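Local coordinates for NAD-dependent protein deacylase 2 (Archaeoglobus fulgidus, PDB 4TWJ) that uses NAD to remove acetyl and other acyl groups from lysine side chains of proteins, among them the archaeal chromatin protein Alba, whose affinity for DNA thereby rises, at residues A[85-90]-A[245-250]; A[147-150]-A[155-158]; A[205-208]-A[212-215]. One frame throughout, in Å; residues are numbered along the deposited sequence.

Interaction 1 of 3, residues A[85-90]-A[245-250]; sequences IAELER and EVKRLR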
ATOM      1  N   ILE A  85     -11.825   3.772   3.048  1.00 15.05           N
ATOM      2  CA  ILE A  85     -11.239   2.581   3.662  1.00 14.68           C
ATOM      3  C   ILE A  85     -11.159   2.736   5.185  1.00 14.90           C
ATOM      4  O   ILE A  85     -11.428   1.788   5.920  1.00 14.93           O
ATOM      5  CB  ILE A  85      -9.861   2.258   3.035  1.00 14.57           C
ATOM      6  CG1 ILE A  85     -10.057   1.810   1.583  1.00 14.57           C
ATOM      7  CG2 ILE A  85      -9.134   1.174   3.821  1.00 14.60           C
ATOM      8  CD1 ILE A  85      -8.795   1.832   0.750  1.00 14.30           C
ATOM      9  N   ALA A  86     -10.808   3.934   5.649  1.00 15.24           N
ATOM     10  CA  ALA A  86     -10.835   4.240   7.076  1.00 15.59           C
ATOM     11  C   ALA A  86     -12.242   4.073   7.653  1.00 15.82           C
ATOM     12  O   ALA A  86     -12.407   3.524   8.740  1.00 16.06           O
ATOM     13  CB  ALA A  86     -10.321   5.652   7.329  1.00 15.69           C
ATOM     14  N   GLU A  87     -13.250   4.533   6.917  1.00 16.31           N
ATOM     15  CA  GLU A  87     -14.644   4.435   7.371  1.00 17.12           C
ATOM     16  C   GLU A  87     -15.117   2.980   7.457  1.00 17.01           C
ATOM     17  O   GLU A  87     -15.828   2.609   8.392  1.00 16.73           O
ATOM     18  CB  GLU A  87     -15.563   5.259   6.458  1.00 17.89           C
ATOM     19  CG  GLU A  87     -17.043   5.259   6.836  1.00 18.84           C
ATOM     20  CD  GLU A  87     -17.332   5.813   8.220  1.00 19.85           C
ATOM     21  OE1 GLU A  87     -16.467   6.492   8.810  1.00 20.69           O
ATOM     22  OE2 GLU A  87     -18.450   5.573   8.722  1.00 21.28           O
ATOM     23  N   LEU A  88     -14.712   2.152   6.496  1.00 16.77           N
ATOM     24  CA  LEU A  88     -15.062   0.729   6.538  1.00 16.53           C
ATOM     25  C   LEU A  88     -14.459   0.019   7.755  1.00 16.96           C
ATOM     26  O   LEU A  88     -15.050  -0.929   8.270  1.00 16.29           O
ATOM     27  CB  LEU A  88     -14.648   0.019   5.243  1.00 16.35           C
ATOM     28  CG  LEU A  88     -15.470   0.381   4.004  1.00 16.31           C
ATOM     29  CD1 LEU A  88     -14.809  -0.144   2.738  1.00 16.45           C
ATOM     30  CD2 LEU A  88     -16.898  -0.134   4.123  1.00 16.34           C
ATOM     31  N   GLU A  89     -13.288   0.469   8.202  1.00 17.50           N
ATOM     32  CA  GLU A  89     -12.687  -0.044   9.435  1.00 18.21           C
ATOM     33  C   GLU A  89     -13.469   0.452  10.655  1.00 18.75           C
ATOM     34  O   GLU A  89     -13.770  -0.320  11.567  1.00 18.54           O
ATOM     35  CB  GLU A  89     -11.211   0.360   9.531  1.00 18.89           C
ATOM     36  CG  GLU A  89     -10.482  -0.223  10.736  1.00 19.39           C
ATOM     37  CD  GLU A  89      -8.995   0.090  10.748  1.00 19.95           C
ATOM     38  OE1 GLU A  89      -8.530   0.906   9.927  1.00 20.71           O
ATOM     39  OE2 GLU A  89      -8.279  -0.482  11.594  1.00 20.30           O
ATOM     40  N   ARG A  90     -13.806   1.738  10.652  1.00 19.46           N
ATOM     41  CA  ARG A  90     -14.618   2.338  11.714  1.00 20.53           C
ATOM     42  C   ARG A  90     -15.955   1.610  11.877  1.00 20.11           C
ATOM     43  O   ARG A  90     -16.448   1.445  12.996  1.00 20.46           O
ATOM     44  CB  ARG A  90     -14.850   3.823  11.409  1.00 21.65           C
ATOM     45  CG  ARG A  90     -15.400   4.640  12.565  1.00 23.02           C
ATOM     46  CD  ARG A  90     -15.384   6.129  12.242  1.00 24.12           C
ATOM     47  NE  ARG A  90     -14.017   6.649  12.107  1.00 25.32           N
ATOM     48  CZ  ARG A  90     -13.432   7.050  10.973  1.00 25.88           C
ATOM     49  NH1 ARG A  90     -12.181   7.494  11.014  1.00 26.58           N
ATOM     50  NH2 ARG A  90     -14.067   7.021   9.804  1.00 25.83           N
ATOM     51  N   GLU A 245     -23.263   2.444  -0.346  1.00 19.08           N
ATOM     52  CA  GLU A 245     -24.110   1.279  -0.605  1.00 19.20           C
ATOM     53  C   GLU A 245     -24.092   0.298   0.568  1.00 18.23           C
ATOM     54  O   GLU A 245     -25.132  -0.245   0.945  1.00 17.49           O
ATOM     55  CB  GLU A 245     -23.675   0.579  -1.894  1.00 20.55           C
ATOM     56  CG  GLU A 245     -24.557  -0.581  -2.335  1.00 22.04           C
ATOM     57  CD  GLU A 245     -25.945  -0.165  -2.800  1.00 23.36           C
ATOM     58  OE1 GLU A 245     -26.215   1.046  -2.959  1.00 24.87           O
ATOM     59  OE2 GLU A 245     -26.775  -1.070  -3.019  1.00 25.82           O
ATOM     60  N   VAL A 246     -22.916   0.077   1.145  1.00 17.21           N
ATOM     61  CA  VAL A 246     -22.796  -0.773   2.329  1.00 16.80           C
ATOM     62  C   VAL A 246     -23.646  -0.212   3.472  1.00 16.58           C
ATOM     63  O   VAL A 246     -24.354  -0.957   4.144  1.00 16.06           O
ATOM     64  CB  VAL A 246     -21.327  -0.908   2.787  1.00 16.78           C
ATOM     65  CG1 VAL A 246     -21.233  -1.637   4.120  1.00 16.72           C
ATOM     66  CG2 VAL A 246     -20.499  -1.636   1.733  1.00 16.82           C
ATOM     67  N   LYS A 247     -23.581   1.101   3.687  1.00 16.61           N
ATOM     68  CA  LYS A 247     -24.390   1.737   4.728  1.00 16.85           C
ATOM     69  C   LYS A 247     -25.884   1.538   4.467  1.00 17.06           C
ATOM     70  O   LYS A 247     -26.640   1.255   5.394  1.00 16.42           O
ATOM     71  CB  LYS A 247     -24.054   3.225   4.864  1.00 17.13           C
ATOM     72  CG  LYS A 247     -22.714   3.481   5.535  1.00 17.69           C
ATOM     73  CD  LYS A 247     -22.324   4.949   5.465  1.00 18.07           C
ATOM     74  CE  LYS A 247     -20.950   5.203   6.068  1.00 18.56           C
ATOM     75  NZ  LYS A 247     -20.978   5.235   7.552  1.00 19.04           N
ATOM     76  N   ARG A 248     -26.299   1.655   3.209  1.00 17.71           N
ATOM     77  CA  ARG A 248     -27.703   1.422   2.852  1.00 18.58           C
ATOM     78  C   ARG A 248     -28.143  -0.008   3.162  1.00 18.38           C
ATOM     79  O   ARG A 248     -29.231  -0.228   3.700  1.00 18.27           O
ATOM     80  CB  ARG A 248     -27.956   1.737   1.375  1.00 19.78           C
ATOM     81  CG  ARG A 248     -27.859   3.212   1.026  1.00 21.13           C
ATOM     82  CD  ARG A 248     -28.264   3.471  -0.416  1.00 22.74           C
ATOM     83  NE  ARG A 248     -27.852   4.803  -0.862  1.00 24.52           N
ATOM     84  CZ  ARG A 248     -26.752   5.081  -1.567  1.00 25.90           C
ATOM     85  NH1 ARG A 248     -25.912   4.123  -1.953  1.00 26.75           N
ATOM     86  NH2 ARG A 248     -26.492   6.340  -1.902  1.00 27.12           N
ATOM     87  N   LEU A 249     -27.296  -0.979   2.833  1.00 17.85           N
ATOM     88  CA  LEU A 249     -27.601  -2.384   3.106  1.00 17.84           C
ATOM     89  C   LEU A 249     -27.735  -2.654   4.602  1.00 17.93           C
ATOM     90  O   LEU A 249     -28.503  -3.528   5.010  1.00 18.53           O
ATOM     91  CB  LEU A 249     -26.521  -3.295   2.511  1.00 17.95           C
ATOM     92  CG  LEU A 249     -26.456  -3.314   0.985  1.00 18.20           C
ATOM     93  CD1 LEU A 249     -25.167  -3.977   0.522  1.00 18.34           C
ATOM     94  CD2 LEU A 249     -27.667  -4.013   0.382  1.00 18.42           C
ATOM     95  N   ARG A 250     -26.994  -1.899   5.411  1.00 17.85           N
ATOM     96  CA  ARG A 250     -27.020  -2.043   6.867  1.00 18.32           C
ATOM     97  C   ARG A 250     -28.045  -1.124   7.552  1.00 17.78           C
ATOM     98  O   ARG A 250     -28.063  -1.029   8.777  1.00 17.61           O
ATOM     99  CB  ARG A 250     -25.621  -1.783   7.439  1.00 19.26           C
ATOM    100  CG  ARG A 250     -24.627  -2.899   7.154  1.00 20.36           C
ATOM    101  CD  ARG A 250     -23.194  -2.390   7.144  1.00 21.55           C
ATOM    102  NE  ARG A 250     -22.813  -1.725   8.392  1.00 22.75           N
ATOM    103  CZ  ARG A 250     -22.102  -2.270   9.380  1.00 23.61           C
ATOM    104  NH1 ARG A 250     -21.655  -3.524   9.313  1.00 24.20           N
ATOM    105  NH2 ARG A 250     -21.823  -1.541  10.454  1.00 24.61           N
TER
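A surface salt-bridge network of Glu87, Lys247 and Arg90 links helix 80-90 to the last turns of helix 235-249, and Glu87 is the residue that holds its two ends together. Across the contact Lys247 NZ donates to Glu87 OE2 at 2.8 Å. The ammonium approaches that oxygen from its anti side, 24° out of the carboxylate plane. Lys247 reaches it because its chain runs extended from CB to CE and turns only at the last bond, while Glu87 leaves the helix with CG anti to its backbone N and then bends at chi2 (60°). The two side chains cross at about a right angle, and Lys247 CE passes 4.0 Å from Glu87 CG, so methylenes meet as well as charges.

Both helices belong to the Rossmann-type domain of the sirtuin fold. Beneath the charged layer Leu88 CD2 faces the two methyls of Val246 at 4.6 Å, a loose approach; Leu88 rests on Val243 and Val94, and Val246 on Ala9 of helix 2-14. Branched apolar residues suit this inward side, and long charged ones the partly exposed outer side.

The other carboxylate oxygen serves Glu87's own helix. Arg90, one turn on, sends NH2 to Glu87 OE1 at 2.7 Å; the oxygen lies almost in the guanidinium plane and is met nearly along its C-O bond. With a cation at each oxygen, the carboxylate is restrained in its rotation and its negative charge is probably favoured. Just beyond the second helix, Arg250 pairs with Glu252.

Interaction 2 of 3, residues A[147-150]-A[155-158]; sequences IPRC and SYYV. With ZN (zinc ion), chain C.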
ATOM      1  N   ILE A 147      19.492  16.579  -0.253  1.00 15.75           N
ATOM      2  CA  ILE A 147      19.304  15.161   0.044  1.00 15.16           C
ATOM      3  C   ILE A 147      19.666  14.865   1.496  1.00 14.45           C
ATOM      4  O   ILE A 147      20.540  15.520   2.066  1.00 14.12           O
ATOM      5  CB  ILE A 147      20.108  14.222  -0.890  1.00 15.60           C
ATOM      6  CG1 ILE A 147      21.617  14.406  -0.706  1.00 15.99           C
ATOM      7  CG2 ILE A 147      19.697  14.438  -2.344  1.00 15.78           C
ATOM      8  CD1 ILE A 147      22.429  13.223  -1.183  1.00 16.35           C
ATOM      9  N   PRO A 148      18.986  13.883   2.102  1.00 14.05           N
ATOM     10  CA  PRO A 148      19.378  13.449   3.436  1.00 14.04           C
ATOM     11  C   PRO A 148      20.854  13.054   3.495  1.00 14.14           C
ATOM     12  O   PRO A 148      21.341  12.322   2.631  1.00 14.27           O
ATOM     13  CB  PRO A 148      18.464  12.247   3.691  1.00 13.90           C
ATOM     14  CG  PRO A 148      17.242  12.570   2.909  1.00 13.94           C
ATOM     15  CD  PRO A 148      17.751  13.218   1.657  1.00 14.00           C
ATOM     16  N   ARG A 149      21.551  13.589   4.493  1.00 14.21           N
ATOM     17  CA  ARG A 149      22.937  13.250   4.780  1.00 14.70           C
ATOM     18  C   ARG A 149      22.992  12.942   6.266  1.00 14.12           C
ATOM     19  O   ARG A 149      22.258  13.543   7.049  1.00 13.77           O
ATOM     20  CB  ARG A 149      23.863  14.430   4.477  1.00 15.65           C
ATOM     21  CG  ARG A 149      23.971  14.812   3.010  1.00 16.78           C
ATOM     22  CD  ARG A 149      24.915  13.916   2.231  1.00 17.42           C
ATOM     23  NE  ARG A 149      26.294  13.970   2.728  1.00 18.19           N
ATOM     24  CZ  ARG A 149      27.203  14.893   2.408  1.00 18.85           C
ATOM     25  NH1 ARG A 149      26.924  15.891   1.565  1.00 19.03           N
ATOM     26  NH2 ARG A 149      28.424  14.814   2.933  1.00 19.32           N
ATOM     27  N   CYS A 150      23.858  12.020   6.660  1.00 13.91           N
ATOM     28  CA  CYS A 150      24.017  11.717   8.077  1.00 14.26           C
ATOM     29  C   CYS A 150      24.731  12.866   8.777  1.00 14.77           C
ATOM     30  O   CYS A 150      25.836  13.241   8.390  1.00 14.71           O
ATOM     31  CB  CYS A 150      24.813  10.447   8.260  1.00 14.09           C
ATOM     32  SG  CYS A 150      25.030   9.967   9.985  1.00 14.08           S
ATOM     33  N   SER A 155      27.799  10.864   5.942  1.00 15.20           N
ATOM     34  CA  SER A 155      27.552   9.902   4.863  1.00 15.06           C
ATOM     35  C   SER A 155      26.408  10.308   3.938  1.00 14.97           C
ATOM     36  O   SER A 155      25.447  10.961   4.355  1.00 14.76           O
ATOM     37  CB  SER A 155      27.258   8.513   5.436  1.00 15.19           C
ATOM     38  OG  SER A 155      26.990   7.572   4.408  1.00 15.20           O
ATOM     39  N   TYR A 156      26.531   9.900   2.676  1.00 15.10           N
ATOM     40  CA  TYR A 156      25.458  10.024   1.697  1.00 15.44           C
ATOM     41  C   TYR A 156      24.475   8.846   1.781  1.00 15.05           C
ATOM     42  O   TYR A 156      23.494   8.819   1.042  1.00 14.98           O
ATOM     43  CB  TYR A 156      26.044  10.075   0.275  1.00 16.21           C
ATOM     44  CG  TYR A 156      26.556  11.430  -0.164  1.00 17.19           C
ATOM     45  CD1 TYR A 156      25.829  12.214  -1.059  1.00 17.52           C
ATOM     46  CD2 TYR A 156      27.774  11.923   0.294  1.00 17.91           C
ATOM     47  CE1 TYR A 156      26.292  13.453  -1.472  1.00 18.20           C
ATOM     48  CE2 TYR A 156      28.244  13.158  -0.117  1.00 18.36           C
ATOM     49  CZ  TYR A 156      27.500  13.919  -0.999  1.00 18.49           C
ATOM     50  OH  TYR A 156      27.964  15.149  -1.412  1.00 19.73           O
ATOM     51  N   TYR A 157      24.732   7.881   2.664  1.00 14.47           N
ATOM     52  CA  TYR A 157      23.944   6.644   2.712  1.00 14.36           C
ATOM     53  C   TYR A 157      22.929   6.622   3.853  1.00 13.59           C
ATOM     54  O   TYR A 157      22.970   5.743   4.720  1.00 13.59           O
ATOM     55  CB  TYR A 157      24.870   5.427   2.794  1.00 14.81           C
ATOM     56  CG  TYR A 157      25.628   5.177   1.517  1.00 15.56           C
ATOM     57  CD1 TYR A 157      26.824   5.838   1.251  1.00 16.15           C
ATOM     58  CD2 TYR A 157      25.137   4.297   0.565  1.00 15.95           C
ATOM     59  CE1 TYR A 157      27.518   5.611   0.073  1.00 16.62           C
ATOM     60  CE2 TYR A 157      25.819   4.067  -0.612  1.00 16.38           C
ATOM     61  CZ  TYR A 157      27.005   4.725  -0.858  1.00 16.76           C
ATOM     62  OH  TYR A 157      27.678   4.485  -2.037  1.00 18.01           O
ATOM     63  N   VAL A 158      22.015   7.588   3.840  1.00 12.84           N
ATOM     64  CA  VAL A 158      20.870   7.580   4.746  1.00 12.72           C
ATOM     65  C   VAL A 158      19.739   6.842   4.046  1.00 12.59           C
ATOM     66  O   VAL A 158      19.177   7.337   3.064  1.00 12.23           O
ATOM     67  CB  VAL A 158      20.407   9.000   5.119  1.00 12.89           C
ATOM     68  CG1 VAL A 158      19.174   8.942   6.021  1.00 12.82           C
ATOM     69  CG2 VAL A 158      21.538   9.761   5.794  1.00 13.04           C
TER
HETATM   70 ZN    ZN C 301      26.425   8.128   9.689  1.00 15.18          ZN
HETATM   71  O   HOH W   1      21.269   9.600   1.868  1.00 19.56           O
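Arg149 leaves its backbone with CG anti to the carbonyl carbon (chi1 -67°) and then bends at chi2 and chi3, which folds its guanidinium back over one face of the Tyr156 ring. The pair flanks the Cys150 end of the Cys4 zinc site, in the small zinc-binding domain of the sirtuin fold. The planes are 12° apart and Arg149 CZ stands 3.7 Å from the ring centroid, a stacked cation-pi pair. Arg149 CD lies over the same face, adding a CH-pi contact. Arginine suits the place because one chain supplies both methylene and flat cation; its NH2 also donates to the carbonyl of Gly154. Ile147 CD1 meets the ring obliquely, 3.5 Å from Tyr156 CD1.

Between the backbones, Cys150 N donates to Ser155 O at 3.0 Å, nearly straight (166°). Ser155 turns its hydroxyl the other way: OG accepts from Tyr157 N in an ST turn and also bonds Asp128. On the buried side Pro148 CB packs 4.0 Å from Val158 CB; Phe138 touches both of these compact side chains, and Trp64 of helix 60-73 touches Pro148. A water accepts from Val158 N and lies 2.8 Å from Pro148 O. Cys126, Cys129 and Cys153 supply the other three thiolates, and Cys150 SG, anti to its own backbone N, binds the zinc ion at 2.3 Å.

Interaction 3 of 3, residues A[205-208]-A[212-215]; sequences IAKK and KMII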
ATOM      1  N   ILE A 205      -3.462 -16.154  -2.014  1.00 11.23           N
ATOM      2  CA  ILE A 205      -3.670 -16.852  -0.747  1.00 11.36           C
ATOM      3  C   ILE A 205      -5.120 -16.703  -0.278  1.00 11.50           C
ATOM      4  O   ILE A 205      -5.746 -17.679   0.145  1.00 11.43           O
ATOM      5  CB  ILE A 205      -2.694 -16.346   0.338  1.00 11.46           C
ATOM      6  CG1 ILE A 205      -1.266 -16.798   0.009  1.00 11.59           C
ATOM      7  CG2 ILE A 205      -3.110 -16.834   1.716  1.00 11.55           C
ATOM      8  CD1 ILE A 205      -0.191 -16.119   0.833  1.00 11.74           C
ATOM      9  N   ALA A 206      -5.652 -15.485  -0.351  1.00 11.80           N
ATOM     10  CA  ALA A 206      -7.043 -15.237   0.043  1.00 12.12           C
ATOM     11  C   ALA A 206      -8.019 -16.002  -0.854  1.00 12.75           C
ATOM     12  O   ALA A 206      -8.997 -16.579  -0.373  1.00 12.86           O
ATOM     13  CB  ALA A 206      -7.346 -13.744   0.012  1.00 12.02           C
ATOM     14  N   LYS A 207      -7.731 -16.017  -2.153  1.00 13.72           N
ATOM     15  CA  LYS A 207      -8.542 -16.752  -3.131  1.00 14.79           C
ATOM     16  C   LYS A 207      -8.569 -18.250  -2.805  1.00 15.16           C
ATOM     17  O   LYS A 207      -9.640 -18.864  -2.762  1.00 14.96           O
ATOM     18  CB  LYS A 207      -7.993 -16.513  -4.542  1.00 15.20           C
ATOM     19  CG  LYS A 207      -8.661 -17.311  -5.653  1.00 16.17           C
ATOM     20  CD  LYS A 207     -10.003 -16.745  -6.050  1.00 16.75           C
ATOM     21  CE  LYS A 207     -10.489 -17.399  -7.337  1.00 17.30           C
ATOM     22  NZ  LYS A 207     -11.772 -16.819  -7.789  1.00 17.58           N
ATOM     23  N   LYS A 208      -7.395 -18.829  -2.566  1.00 15.80           N
ATOM     24  CA  LYS A 208      -7.295 -20.248  -2.198  1.00 16.98           C
ATOM     25  C   LYS A 208      -8.056 -20.555  -0.906  1.00 17.02           C
ATOM     26  O   LYS A 208      -8.622 -21.642  -0.749  1.00 17.33           O
ATOM     27  CB  LYS A 208      -5.824 -20.659  -2.054  1.00 18.11           C
ATOM     28  CG  LYS A 208      -5.608 -22.072  -1.523  1.00 19.45           C
ATOM     29  CD  LYS A 208      -4.145 -22.372  -1.240  1.00 21.01           C
ATOM     30  CE  LYS A 208      -3.373 -22.712  -2.503  1.00 22.07           C
ATOM     31  NZ  LYS A 208      -2.043 -23.311  -2.196  1.00 23.15           N
ATOM     32  N   LYS A 212     -14.144 -14.012  -0.976  1.00 15.01           N
ATOM     33  CA  LYS A 212     -14.724 -13.325  -2.124  1.00 15.24           C
ATOM     34  C   LYS A 212     -13.765 -12.216  -2.529  1.00 14.72           C
ATOM     35  O   LYS A 212     -13.316 -11.437  -1.682  1.00 14.72           O
ATOM     36  CB  LYS A 212     -16.089 -12.744  -1.770  1.00 16.17           C
ATOM     37  CG  LYS A 212     -17.112 -13.779  -1.315  1.00 17.12           C
ATOM     38  CD  LYS A 212     -17.368 -14.856  -2.355  1.00 18.31           C
ATOM     39  CE  LYS A 212     -17.960 -14.287  -3.632  1.00 19.01           C
ATOM     40  NZ  LYS A 212     -18.505 -15.358  -4.512  1.00 20.05           N
ATOM     41  N   MET A 213     -13.456 -12.156  -3.821  1.00 14.06           N
ATOM     42  CA  MET A 213     -12.370 -11.322  -4.325  1.00 13.47           C
ATOM     43  C   MET A 213     -12.903 -10.135  -5.119  1.00 13.24           C
ATOM     44  O   MET A 213     -13.641 -10.311  -6.090  1.00 13.46           O
ATOM     45  CB  MET A 213     -11.449 -12.161  -5.212  1.00 13.16           C
ATOM     46  CG  MET A 213     -10.863 -13.399  -4.552  1.00 12.95           C
ATOM     47  SD  MET A 213      -9.809 -13.082  -3.120  1.00 12.68           S
ATOM     48  CE  MET A 213      -8.542 -12.059  -3.862  1.00 12.92           C
ATOM     49  N   ILE A 214     -12.509  -8.931  -4.704  1.00 12.94           N
ATOM     50  CA  ILE A 214     -12.918  -7.684  -5.354  1.00 13.04           C
ATOM     51  C   ILE A 214     -11.670  -6.930  -5.811  1.00 13.15           C
ATOM     52  O   ILE A 214     -10.686  -6.867  -5.078  1.00 13.05           O
ATOM     53  CB  ILE A 214     -13.709  -6.774  -4.383  1.00 12.98           C
ATOM     54  CG1 ILE A 214     -14.950  -7.495  -3.841  1.00 13.04           C
ATOM     55  CG2 ILE A 214     -14.111  -5.471  -5.065  1.00 13.04           C
ATOM     56  CD1 ILE A 214     -15.487  -6.898  -2.561  1.00 13.10           C
ATOM     57  N   ILE A 215     -11.702  -6.368  -7.019  1.00 13.38           N
ATOM     58  CA  ILE A 215     -10.602  -5.518  -7.482  1.00 13.57           C
ATOM     59  C   ILE A 215     -11.143  -4.195  -8.019  1.00 13.99           C
ATOM     60  O   ILE A 215     -12.141  -4.171  -8.739  1.00 13.90           O
ATOM     61  CB  ILE A 215      -9.695  -6.244  -8.512  1.00 13.50           C
ATOM     62  CG1 ILE A 215      -8.462  -5.402  -8.847  1.00 13.50           C
ATOM     63  CG2 ILE A 215     -10.459  -6.626  -9.776  1.00 13.49           C
ATOM     64  CD1 ILE A 215      -7.334  -6.225  -9.430  1.00 13.49           C
TER
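Met213 meets Ala206 and Lys207 of the preceding helix, whereas Lys212, which begins the strand, has its CB turned away from them. The exposed side chain of Lys212 touches Ile11 of helix 2-14; a long charged residue suits this exposed strand end.

Met213 points toward the helix. The bend at chi2 (-62°) lays its sulfur against the helix backbone; chi3 (-59°) then sets only the direction of CE. Met213 SD lies 3.7 Å from Lys207 N and 3.9 Å from Lys207 CA, with Ala206 CB at 4.0 Å, so it rests over the junction of two helical residues. These are van der Waals contacts; no hydrogen bond joins the segments. The small methyl of Ala206 lets the thioether come close, and an unbranched, flexible methionine can follow the surface it finds. Farther out, Lys207 CD passes 3.8 Å from Met213 CG: the lysine, bent at chi2, crosses the methionine with its aliphatic part and carries NZ on to the carbonyl of Ile226.

Next, Ile214 reverses the side, as strand alternation requires, and packs on Ala8 and Ile11 of helix 2-14. Ile215 returns to the face of Met213, but beyond the reach of this helix end, and lies on Val189 and Phe227.

The pair belongs to a beta-alpha-beta crossover: strand 186-190, helix 201-208, strand 212-217. Strand 212-217 runs between strands 186-190 and 229-232 of the parallel sheet, with Phe187 touching both Ala206 and Met213 and helix 2-14 across the opposite face.

Overall arrangement
Interactions 1 and 3 both belong to the Rossmann-type domain, with centres 19 Å apart and nearest atoms about 8 Å apart; helix 2-14 borders both, meeting Val246 in one and Ile214 in the other. Interaction 2 lies in the zinc-binding domain, its centre 43 Å from that of interaction 1 and 41 Å from that of interaction 3, on the opposite side of the chain's centre. In sequence, interactions 2 and 3 follow one another within the span bracketed by interaction 1. The side chain of Met213 lies about 11 Å from those of Ser192 and Asn217, which bind NAD, so interaction 3 stands a shell or more away from the NAD site.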